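Local coordinates for protein endo-1,4-beta-mannanase (Eisenia fetida, PDB 5Y6T) that probably hydrolyses internal beta-1,4-mannosidic linkages of mannans, as a cold-adapted endo-mannanase of glycoside hydrolase family 5, at residues W324-N329 with D333-F338. Residues are numbered along the deposited sequence; the frame is centred on the assembly and turned at random.
Sequences WSWQAN and DNADSF
Asp-336 N donates to Trp-326 O at 3.0 Å, and Ala-335 CA brings a CA-H...O contact to the same oxygen. This is the loop that follows strand 322-325 of the GH5 (beta/alpha)8 barrel and leads to helix 338-348. The peptide bond between Trp-326 and Gln-327 is cis, as in the cis-tryptophan bond known at this point in related GH5 enzymes. The Trp-326 ring has CG anti to the backbone N (chi1 -173°), which turns its CD1 edge to the returning chain. Trp-326 CD1 meets Asn-334 O near the ring plane at 3.5 Å and Ala-335 CB at 3.8 Å. Gln-327 CB sits over the centre of one ring face. A bridging water accepts from Trp-326 NE1 at 2.9 Å and donates to Asp-333 O at 2.7 Å. A leucine in place of this tryptophan would probably leave that water without its donor and open a gap beside Ala-335. A bound Tris molecule, probably from the crystallisation liquor, lies about 3 Å from the Trp-326 side chain, consistent with a place in the substrate cleft. The Asp-336 carboxylate accepts from Gln-300 N and Ser-301 N, tying the loop to the chain just after strand 293-297. At the helix start, Ala-328 CB touches Phe-338 CD2, and Ala-328 O lies at the edge of the Phe-338 ring.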
ATOM      1  N   TRP A 324      -8.974  -1.581  -4.083  1.00 20.55           N
ATOM      2  CA  TRP A 324      -8.736  -2.733  -3.262  1.00 19.09           C
ATOM      3  C   TRP A 324      -9.627  -2.702  -2.045  1.00 21.39           C
ATOM      4  O   TRP A 324      -9.475  -1.857  -1.212  1.00 19.74           O
ATOM      5  CB  TRP A 324      -7.308  -2.847  -2.819  1.00 19.05           C
ATOM      6  CG  TRP A 324      -6.328  -3.042  -3.962  1.00 18.86           C
ATOM      7  CD1 TRP A 324      -6.483  -3.838  -5.052  1.00 22.13           C
ATOM      8  CD2 TRP A 324      -5.032  -2.451  -4.076  1.00 17.77           C
ATOM      9  NE1 TRP A 324      -5.371  -3.748  -5.844  1.00 20.66           N
ATOM     10  CE2 TRP A 324      -4.471  -2.897  -5.257  1.00 20.45           C
ATOM     11  CE3 TRP A 324      -4.305  -1.556  -3.292  1.00 18.80           C
ATOM     12  CZ2 TRP A 324      -3.181  -2.488  -5.670  1.00 22.53           C
ATOM     13  CZ3 TRP A 324      -3.049  -1.150  -3.685  1.00 21.25           C
ATOM     14  CH2 TRP A 324      -2.479  -1.639  -4.849  1.00 20.19           C
ATOM     15  N   SER A 325     -10.560  -3.672  -1.975  1.00 20.12           N
ATOM     16  CA  SER A 325     -11.470  -3.760  -0.834  1.00 19.26           C
ATOM     17  C   SER A 325     -10.805  -4.267   0.439  1.00 18.36           C
ATOM     18  O   SER A 325      -9.741  -4.898   0.401  1.00 18.57           O
ATOM     19  CB  SER A 325     -12.662  -4.622  -1.239  1.00 19.42           C
ATOM     20  OG  SER A 325     -12.268  -5.933  -1.591  1.00 21.99           O
ATOM     21  N   TRP A 326     -11.482  -4.036   1.565  1.00 19.29           N
ATOM     22  CA  TRP A 326     -11.003  -4.400   2.872  1.00 19.51           C
ATOM     23  C   TRP A 326     -11.969  -5.483   3.484  1.00 19.65           C
ATOM     24  O   TRP A 326     -13.146  -5.194   3.699  1.00 22.36           O
ATOM     25  CB  TRP A 326     -10.936  -3.177   3.809  1.00 20.78           C
ATOM     26  CG  TRP A 326     -10.282  -3.526   5.091  1.00 20.20           C
ATOM     27  CD1 TRP A 326     -10.891  -3.850   6.282  1.00 22.14           C
ATOM     28  CD2 TRP A 326      -8.880  -3.677   5.304  1.00 20.40           C
ATOM     29  NE1 TRP A 326      -9.932  -4.225   7.228  1.00 22.07           N
ATOM     30  CE2 TRP A 326      -8.690  -4.077   6.663  1.00 22.69           C
ATOM     31  CE3 TRP A 326      -7.743  -3.474   4.493  1.00 19.50           C
ATOM     32  CZ2 TRP A 326      -7.410  -4.338   7.198  1.00 20.83           C
ATOM     33  CZ3 TRP A 326      -6.491  -3.698   5.053  1.00 20.49           C
ATOM     34  CH2 TRP A 326      -6.348  -4.118   6.391  1.00 21.12           C
ATOM     35  N   GLN A 327     -11.460  -6.648   3.854  1.00 21.17           N
ATOM     36  CA  GLN A 327     -10.225  -7.306   3.451  1.00 20.90           C
ATOM     37  C   GLN A 327     -10.603  -8.804   3.276  1.00 21.53           C
ATOM     38  O   GLN A 327     -11.619  -9.291   3.823  1.00 20.91           O
ATOM     39  CB  GLN A 327      -9.084  -7.225   4.452  1.00 21.04           C
ATOM     40  CG  GLN A 327      -9.465  -7.671   5.856  1.00 22.17           C
ATOM     41  CD  GLN A 327      -8.292  -7.597   6.864  1.00 21.55           C
ATOM     42  OE1 GLN A 327      -7.094  -7.747   6.506  1.00 21.43           O
ATOM     43  NE2 GLN A 327      -8.622  -7.429   8.147  1.00 21.19           N
ATOM     44  N   ALA A 328      -9.801  -9.529   2.479  1.00 20.15           N
ATOM     45  CA  ALA A 328     -10.088 -10.927   2.037  1.00 20.32           C
ATOM     46  C   ALA A 328     -10.295 -11.867   3.209  1.00 21.90           C
ATOM     47  O   ALA A 328     -11.124 -12.762   3.101  1.00 23.04           O
ATOM     48  CB  ALA A 328      -9.020 -11.465   1.125  1.00 20.11           C
ATOM     49  N   ASN A 329      -9.638 -11.593   4.330  1.00 22.15           N
ATOM     50  CA  ASN A 329      -9.715 -12.511   5.452  1.00 24.88           C
ATOM     51  C   ASN A 329     -11.004 -12.285   6.248  1.00 23.83           C
ATOM     52  O   ASN A 329     -11.330 -13.077   7.149  1.00 24.93           O
ATOM     53  CB  ASN A 329      -8.451 -12.515   6.376  1.00 23.63           C
ATOM     54  CG  ASN A 329      -8.230 -11.227   7.130  1.00 24.93           C
ATOM     55  OD1 ASN A 329      -9.186 -10.565   7.567  1.00 24.79           O
ATOM     56  ND2 ASN A 329      -6.974 -10.852   7.306  1.00 23.94           N
ATOM     57  N   ASP A 333     -13.033  -4.821  12.319  1.00 37.31           N
ATOM     58  CA  ASP A 333     -13.900  -3.705  12.104  1.00 37.71           C
ATOM     59  C   ASP A 333     -13.693  -3.236  10.651  1.00 35.48           C
ATOM     60  O   ASP A 333     -12.552  -3.180  10.115  1.00 31.69           O
ATOM     61  CB  ASP A 333     -13.590  -2.583  13.132  1.00 41.87           C
ATOM     62  CG  ASP A 333     -13.988  -3.010  14.607  1.00 49.89           C
ATOM     63  OD1 ASP A 333     -14.741  -4.014  14.777  1.00 54.81           O
ATOM     64  OD2 ASP A 333     -13.580  -2.333  15.576  1.00 56.05           O
ATOM     65  N   ASN A 334     -14.836  -2.935  10.049  1.00 32.79           N
ATOM     66  CA  ASN A 334     -14.923  -2.436   8.705  1.00 29.91           C
ATOM     67  C   ASN A 334     -14.448  -3.407   7.612  1.00 26.02           C
ATOM     68  O   ASN A 334     -14.282  -2.998   6.484  1.00 25.19           O
ATOM     69  CB  ASN A 334     -14.278  -1.110   8.598  1.00 35.50           C
ATOM     70  CG  ASN A 334     -15.131   0.005   9.203  1.00 38.98           C
ATOM     71  OD1 ASN A 334     -16.345  -0.166   9.546  1.00 39.58           O
ATOM     72  ND2 ASN A 334     -14.546   1.166   9.249  1.00 40.55           N
ATOM     73  N   ALA A 335     -14.316  -4.687   7.923  1.00 24.31           N
ATOM     74  CA  ALA A 335     -14.052  -5.652   6.920  1.00 24.31           C
ATOM     75  C   ALA A 335     -15.359  -6.263   6.416  1.00 28.28           C
ATOM     76  O   ALA A 335     -16.218  -6.708   7.217  1.00 28.64           O
ATOM     77  CB  ALA A 335     -13.116  -6.718   7.454  1.00 22.58           C
ATOM     78  N   ASP A 336     -15.503  -6.309   5.102  1.00 23.89           N
ATOM     79  CA  ASP A 336     -16.510  -7.131   4.470  1.00 23.88           C
ATOM     80  C   ASP A 336     -16.161  -8.593   4.446  1.00 23.24           C
ATOM     81  O   ASP A 336     -14.988  -8.989   4.562  1.00 21.74           O
ATOM     82  CB  ASP A 336     -16.677  -6.633   3.017  1.00 24.32           C
ATOM     83  CG  ASP A 336     -17.317  -5.290   2.926  1.00 24.65           C
ATOM     84  OD1 ASP A 336     -18.004  -4.814   3.907  1.00 27.26           O
ATOM     85  OD2 ASP A 336     -17.151  -4.666   1.841  1.00 23.67           O
ATOM     86  N   SER A 337     -17.142  -9.440   4.231  1.00 23.34           N
ATOM     87  CA  SER A 337     -16.861 -10.808   3.896  1.00 23.56           C
ATOM     88  C   SER A 337     -16.158 -10.917   2.522  1.00 23.02           C
ATOM     89  O   SER A 337     -16.316 -10.029   1.660  1.00 23.67           O
ATOM     90  CB  SER A 337     -18.169 -11.638   3.869  1.00 26.19           C
ATOM     91  OG  SER A 337     -18.937 -11.277   2.744  1.00 27.95           O
ATOM     92  N   PHE A 338     -15.430 -12.008   2.309  1.00 23.17           N
ATOM     93  CA  PHE A 338     -14.840 -12.294   0.994  1.00 21.35           C
ATOM     94  C   PHE A 338     -15.971 -12.279  -0.067  1.00 24.21           C
ATOM     95  O   PHE A 338     -15.833 -11.716  -1.169  1.00 24.68           O
ATOM     96  CB  PHE A 338     -14.116 -13.624   0.991  1.00 25.51           C
ATOM     97  CG  PHE A 338     -13.360 -13.857  -0.243  1.00 22.65           C
ATOM     98  CD1 PHE A 338     -14.000 -14.367  -1.383  1.00 24.94           C
ATOM     99  CD2 PHE A 338     -12.017 -13.560  -0.313  1.00 22.75           C
ATOM    100  CE1 PHE A 338     -13.263 -14.575  -2.578  1.00 27.37           C
ATOM    101  CE2 PHE A 338     -11.304 -13.778  -1.484  1.00 23.99           C
ATOM    102  CZ  PHE A 338     -11.935 -14.257  -2.617  1.00 26.55           C
TER
HETATM  103  O   HOH W   1     -10.471  -4.917  10.009  1.00 29.13           O